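Local coordinates for protein hydrolase, NUDIX family (Clostridium perfringens ATCC 13124, PDB 3F6A) that belongs to the Nudix hydrolases and probably hydrolyses a nucleoside diphosphate linked to another moiety, its true substrate being unknown, at residues 9-14 against 103-108; 27-32 against 135-140. All blocks are in the same frame, centred on the assembly; numbering follows the deposited sequence.

How the contacts relate
Contact 1 and contact 2 lie in one Nudix domain, their centres about 16 Å apart, and together they show how a central sheet receives a helix at one side. Contact 1, its centre about 5 Å from the centre of the chain, pairs strands 7-15 and 98-106; contact 2, farther out, sets the start of strand 30-36 against the entry to helix 138-150. The four segments alternate along the chain: 9-14, 27-32, 103-108, 135-140. Strands 7-15 and 30-36 are antiparallel neighbours in the sheet, and the two contacts meet directly where the Phe12 ring packs on Pro32 and reaches the backbone of Ile140. The C-terminal helix begins in contact 2 and continues over the Phe12 side of contact 1.

Contact 1. Residues 9-14 against 103-108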
loop_
_atom_site.group_PDB
_atom_site.type_symbol
_atom_site.label_atom_id
_atom_site.label_comp_id
_atom_site.label_asym_id
_atom_site.label_seq_id
_atom_site.Cartn_x
_atom_site.Cartn_y
_atom_site.Cartn_z
ATOM N N VAL A 9 7.598 -2.067 7.270
ATOM C CA VAL A 9 6.811 -0.852 7.429
ATOM C C VAL A 9 7.695 0.256 7.987
ATOM O O VAL A 9 8.747 -0.007 8.572
ATOM C CB VAL A 9 5.594 -1.051 8.380
ATOM C CG1 VAL A 9 4.683 -2.131 7.833
ATOM C CG2 VAL A 9 6.063 -1.393 9.799
ATOM N N SER A 10 7.268 1.495 7.780
ATOM C CA SER A 10 7.974 2.670 8.274
ATOM C C SER A 10 6.893 3.594 8.805
ATOM O O SER A 10 5.797 3.645 8.252
ATOM C CB SER A 10 8.737 3.383 7.146
ATOM O OG SER A 10 9.901 2.666 6.787
ATOM N N VAL A 11 7.196 4.314 9.877
ATOM C CA VAL A 11 6.229 5.225 10.465
ATOM C C VAL A 11 6.870 6.546 10.843
ATOM O O VAL A 11 7.841 6.579 11.592
ATOM C CB VAL A 11 5.609 4.655 11.756
ATOM C CG1 VAL A 11 4.292 5.355 12.041
ATOM C CG2 VAL A 11 5.428 3.163 11.638
ATOM N N PHE A 12 6.315 7.628 10.318
ATOM C CA PHE A 12 6.780 8.962 10.622
ATOM C C PHE A 12 5.787 9.476 11.646
ATOM O O PHE A 12 4.616 9.689 11.340
ATOM C CB PHE A 12 6.778 9.813 9.354
ATOM C CG PHE A 12 7.922 9.505 8.429
ATOM C CD1 PHE A 12 9.129 10.185 8.552
ATOM C CD2 PHE A 12 7.807 8.509 7.462
ATOM C CE1 PHE A 12 10.205 9.882 7.724
ATOM C CE2 PHE A 12 8.884 8.197 6.626
ATOM C CZ PHE A 12 10.081 8.880 6.756
ATOM N N ILE A 13 6.264 9.661 12.871
ATOM C CA ILE A 13 5.416 10.105 13.970
ATOM C C ILE A 13 5.578 11.587 14.265
ATOM O O ILE A 13 6.690 12.073 14.464
ATOM C CB ILE A 13 5.733 9.288 15.241
ATOM C CG1 ILE A 13 5.576 7.800 14.928
ATOM C CG2 ILE A 13 4.813 9.701 16.380
ATOM C CD1 ILE A 13 6.024 6.875 16.032
ATOM N N VAL A 14 4.455 12.297 14.298
ATOM C CA VAL A 14 4.458 13.727 14.558
ATOM C C VAL A 14 3.854 14.093 15.911
ATOM O O VAL A 14 2.777 13.624 16.267
ATOM C CB VAL A 14 3.673 14.482 13.450
ATOM C CG1 VAL A 14 3.481 15.953 13.842
ATOM C CG2 VAL A 14 4.414 14.368 12.121
ATOM N N TYR A 103 3.814 4.869 6.592
ATOM C CA TYR A 103 2.646 5.435 7.251
ATOM C C TYR A 103 3.029 6.685 8.025
ATOM O O TYR A 103 4.173 6.829 8.463
ATOM C CB TYR A 103 2.057 4.423 8.240
ATOM C CG TYR A 103 1.492 3.177 7.612
ATOM C CD1 TYR A 103 0.120 3.037 7.409
ATOM C CD2 TYR A 103 2.329 2.129 7.217
ATOM C CE1 TYR A 103 -0.409 1.884 6.831
ATOM C CE2 TYR A 103 1.808 0.970 6.639
ATOM C CZ TYR A 103 0.439 0.860 6.450
ATOM O OH TYR A 103 -0.085 -0.273 5.880
ATOM N N TYR A 104 2.070 7.592 8.190
ATOM C CA TYR A 104 2.293 8.810 8.958
ATOM C C TYR A 104 1.356 8.693 10.154
ATOM O O TYR A 104 0.259 8.147 10.034
ATOM C CB TYR A 104 1.955 10.066 8.140
ATOM C CG TYR A 104 2.818 10.281 6.902
ATOM C CD1 TYR A 104 4.058 9.655 6.766
ATOM C CD2 TYR A 104 2.398 11.131 5.882
ATOM C CE1 TYR A 104 4.862 9.875 5.638
ATOM C CE2 TYR A 104 3.188 11.359 4.754
ATOM C CZ TYR A 104 4.419 10.727 4.638
ATOM O OH TYR A 104 5.192 10.957 3.521
ATOM N N ALA A 105 1.785 9.196 11.304
ATOM C CA ALA A 105 0.971 9.116 12.511
ATOM C C ALA A 105 1.272 10.251 13.479
ATOM O O ALA A 105 2.185 11.039 13.268
ATOM C CB ALA A 105 1.213 7.784 13.204
ATOM N N THR A 106 0.490 10.312 14.550
ATOM C CA THR A 106 0.663 11.328 15.575
ATOM C C THR A 106 0.835 10.648 16.931
ATOM O O THR A 106 0.474 9.483 17.096
ATOM C CB THR A 106 -0.572 12.246 15.652
ATOM O OG1 THR A 106 -1.730 11.454 15.945
ATOM C CG2 THR A 106 -0.783 12.980 14.330
ATOM N N THR A 107 1.399 11.380 17.889
ATOM C CA THR A 107 1.584 10.885 19.252
ATOM C C THR A 107 1.456 12.101 20.180
ATOM O O THR A 107 1.600 13.240 19.739
ATOM C CB THR A 107 2.953 10.187 19.436
ATOM O OG1 THR A 107 2.916 9.369 20.614
ATOM C CG2 THR A 107 4.070 11.197 19.554
ATOM N N THR A 108 1.188 11.859 21.460
ATOM C CA THR A 108 0.985 12.945 22.416
ATOM C C THR A 108 2.184 13.641 23.071
ATOM O O THR A 108 2.123 14.844 23.328
ATOM C CB THR A 108 0.040 12.488 23.534
ATOM O OG1 THR A 108 0.606 11.354 24.196
ATOM C CG2 THR A 108 -1.314 12.109 22.959
#
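Phe12 and Tyr104 stand side by side on one face of the central mixed sheet of the Nudix fold, where strands 7-15 and 98-106 run parallel. Their rings are nearly perpendicular, with planes at 85° and centroids 5.8 Å apart; the approach is oblique, and Phe12 CD2 comes 3.7 Å from Tyr104 CE1. As paired residues of adjacent strands, both leave the same face of the sheet, toward helix 138-150; with CG anti to the carbonyl carbon in each (chi1 -76° and -63°), the two run alongside one another. There Phe12 packs on Met143, Ala144 and Ala147, while the Tyr104 hydroxyl is hydrogen-bonded to Glu146.

Val11, Ile13, Tyr103 and Ala105 occupy the other face. The small Ala105 presents CB to Val11 CG1 at 4.1 Å, and the Tyr103 ring brings its edge to the carbonyl oxygen of Ser10. Helix 43-55 packs on this side, with Cys47 touching Val9, Val11 and Tyr103.

The backbone pairing is regular: Tyr103 N, Phe12 N, Ala105 N and Val14 N donate in turn to Ser10 O, Tyr103 O, Phe12 O and Ala105 O. A fifth bond, from Thr107 N to Val14 O, is longer at 3.1 Å. Beside it Thr107 OG1 turns to the carbonyl of Asn58, and the methyl CG2 of Thr107 lies across Ile13 CG2 at 3.6 Å.

Contact 2. Residues 27-32 against 135-140; sequences AKKMLP and NIQENI
The carbonyl oxygen of Asn135 takes the backbone N-H of Met30, a selenomethionine here, in a bond of 2.8 Å from Met30 N to Asn135 O. The hydrogen bond is almost perfectly straight, 179° at the hydrogen, and the N-H points almost directly down the carbonyl bond. Lys29 CA adds a longer C-H contact to the same oxygen. In this contact of the Nudix domain, the start of strand 30-36 is joined to the N-terminal end of the helix that packs on the sheet.

Met30 then passes across the Asn135 amide, its SE 3.6 Å from Asn135 ND2. Two successive bends in the chain turn the selenium end away from segment 135-140. Met30 CB also rests against Ile136 CG1 at 3.6 Å.

A second polar link uses the side chains of Lys29 and Gln137. The lysine bends at chi3 (73°), bringing NZ to 3.0 Å from Gln137 OE1, somewhat tilted from the carbonyl plane. Gln137, at the N-cap position, extends beyond CG and uses the other end of its amide as well: NE2 donates to Asn139 OD1, in the plane of both groups. Bonded at both ends, the amide has its rotation fixed. Leu31 CD2 lies over one face of this amide, 3.7 Å from Gln137 OE1, and also touches Ile140 CG1; the Pro32 ring meets the end of Ile140, CD to CD1, at 3.8 Å.

Asn139 also bonds Ser76 and Glu78 of the second subunit, placing the helix start at the dimer interface. Within the chain, Met30 and Ile136 pack on Tyr125 of strand 122-125 and Leu21 of strand 18-23, while Pro32 and Ile140 both reach Phe12 of strand 7-15, where helix 138-150 lies against the sheet.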
loop_
_atom_site.group_PDB
_atom_site.type_symbol
_atom_site.label_atom_id
_atom_site.label_comp_id
_atom_site.label_asym_id
_atom_site.label_seq_id
_atom_site.Cartn_x
_atom_site.Cartn_y
_atom_site.Cartn_z
ATOM N N ALA A 27 24.643 1.536 10.978
ATOM C CA ALA A 27 24.318 2.279 9.768
ATOM C C ALA A 27 24.023 3.701 10.233
ATOM O O ALA A 27 22.868 4.114 10.311
ATOM C CB ALA A 27 23.098 1.677 9.092
ATOM N N LYS A 28 25.080 4.434 10.558
ATOM C CA LYS A 28 24.970 5.805 11.040
ATOM C C LYS A 28 24.093 6.673 10.133
ATOM O O LYS A 28 24.599 7.371 9.255
ATOM C CB LYS A 28 26.371 6.422 11.147
ATOM C CG LYS A 28 26.579 7.350 12.341
ATOM C CD LYS A 28 28.009 7.891 12.373
ATOM C CE LYS A 28 28.324 8.580 13.697
ATOM N NZ LYS A 28 27.409 9.717 13.991
ATOM N N LYS A 29 22.782 6.626 10.352
ATOM C CA LYS A 29 21.838 7.414 9.564
ATOM C C LYS A 29 20.499 7.507 10.293
ATOM O O LYS A 29 20.048 6.535 10.902
ATOM C CB LYS A 29 21.616 6.766 8.195
ATOM C CG LYS A 29 20.890 5.433 8.272
ATOM C CD LYS A 29 20.390 4.956 6.917
ATOM C CE LYS A 29 21.519 4.469 6.032
ATOM N NZ LYS A 29 20.978 3.734 4.855
HETATM N N MSE A 30 19.862 8.674 10.229
HETATM C CA MSE A 30 18.568 8.866 10.875
HETATM C C MSE A 30 17.448 8.273 10.016
HETATM O O MSE A 30 17.387 8.514 8.807
HETATM C CB MSE A 30 18.309 10.354 11.104
HETATM C CG MSE A 30 19.318 11.006 12.049
HETATM SE SE MSE A 30 19.554 10.033 13.721
HETATM C CE MSE A 30 17.927 10.563 14.587
ATOM N N LEU A 31 16.569 7.488 10.641
ATOM C CA LEU A 31 15.457 6.862 9.926
ATOM C C LEU A 31 14.186 6.856 10.766
ATOM O O LEU A 31 14.230 7.012 11.994
ATOM C CB LEU A 31 15.804 5.416 9.565
ATOM C CG LEU A 31 16.976 5.140 8.620
ATOM C CD1 LEU A 31 17.210 3.638 8.555
ATOM C CD2 LEU A 31 16.682 5.712 7.232
ATOM N N PRO A 32 13.028 6.698 10.112
ATOM C CA PRO A 32 11.783 6.671 10.877
ATOM C C PRO A 32 11.734 5.319 11.558
ATOM O O PRO A 32 12.531 4.437 11.235
ATOM C CB PRO A 32 10.718 6.807 9.799
ATOM C CG PRO A 32 11.345 6.108 8.625
ATOM C CD PRO A 32 12.762 6.640 8.666
ATOM N N ASN A 135 22.980 13.673 8.249
ATOM C CA ASN A 135 22.914 12.230 8.403
ATOM C C ASN A 135 21.491 11.730 8.169
ATOM O O ASN A 135 21.040 10.775 8.802
ATOM C CB ASN A 135 23.411 11.825 9.796
ATOM C CG ASN A 135 22.514 12.329 10.906
ATOM O OD1 ASN A 135 21.995 13.443 10.844
ATOM N ND2 ASN A 135 22.340 11.514 11.939
ATOM N N ILE A 136 20.793 12.388 7.247
ATOM C CA ILE A 136 19.424 12.021 6.894
ATOM C C ILE A 136 19.272 12.000 5.375
ATOM O O ILE A 136 19.408 13.036 4.717
ATOM C CB ILE A 136 18.398 13.027 7.447
ATOM C CG1 ILE A 136 18.625 13.251 8.941
ATOM C CG2 ILE A 136 16.982 12.499 7.211
ATOM C CD1 ILE A 136 17.720 14.313 9.538
ATOM N N GLN A 137 18.991 10.821 4.825
ATOM C CA GLN A 137 18.807 10.657 3.381
ATOM C C GLN A 137 17.762 11.647 2.884
ATOM O O GLN A 137 16.836 11.994 3.611
ATOM C CB GLN A 137 18.337 9.237 3.075
ATOM C CG GLN A 137 19.176 8.172 3.740
ATOM C CD GLN A 137 18.496 6.823 3.762
ATOM O OE1 GLN A 137 18.989 5.882 4.383
ATOM N NE2 GLN A 137 17.359 6.716 3.081
ATOM N N GLU A 138 17.905 12.092 1.640
ATOM C CA GLU A 138 16.969 13.056 1.068
ATOM C C GLU A 138 15.498 12.623 1.069
ATOM O O GLU A 138 14.622 13.419 1.416
ATOM C CB GLU A 138 17.387 13.407 -0.363
ATOM C CG GLU A 138 18.792 13.966 -0.489
ATOM C CD GLU A 138 19.019 15.185 0.386
ATOM O OE1 GLU A 138 18.171 16.102 0.358
ATOM O OE2 GLU A 138 20.049 15.228 1.092
ATOM N N ASN A 139 15.218 11.379 0.676
ATOM C CA ASN A 139 13.833 10.914 0.634
ATOM C C ASN A 139 13.214 10.843 2.030
ATOM O O ASN A 139 11.995 10.952 2.185
ATOM C CB ASN A 139 13.730 9.558 -0.091
ATOM C CG ASN A 139 14.372 8.419 0.677
ATOM O OD1 ASN A 139 15.368 8.599 1.364
ATOM N ND2 ASN A 139 13.810 7.226 0.537
ATOM N N ILE A 140 14.051 10.671 3.047
ATOM C CA ILE A 140 13.545 10.635 4.415
ATOM C C ILE A 140 13.194 12.070 4.804
ATOM O O ILE A 140 12.190 12.319 5.481
ATOM C CB ILE A 140 14.594 10.069 5.392
ATOM C CG1 ILE A 140 14.885 8.606 5.048
ATOM C CG2 ILE A 140 14.093 10.185 6.826
ATOM C CD1 ILE A 140 13.664 7.699 5.109
#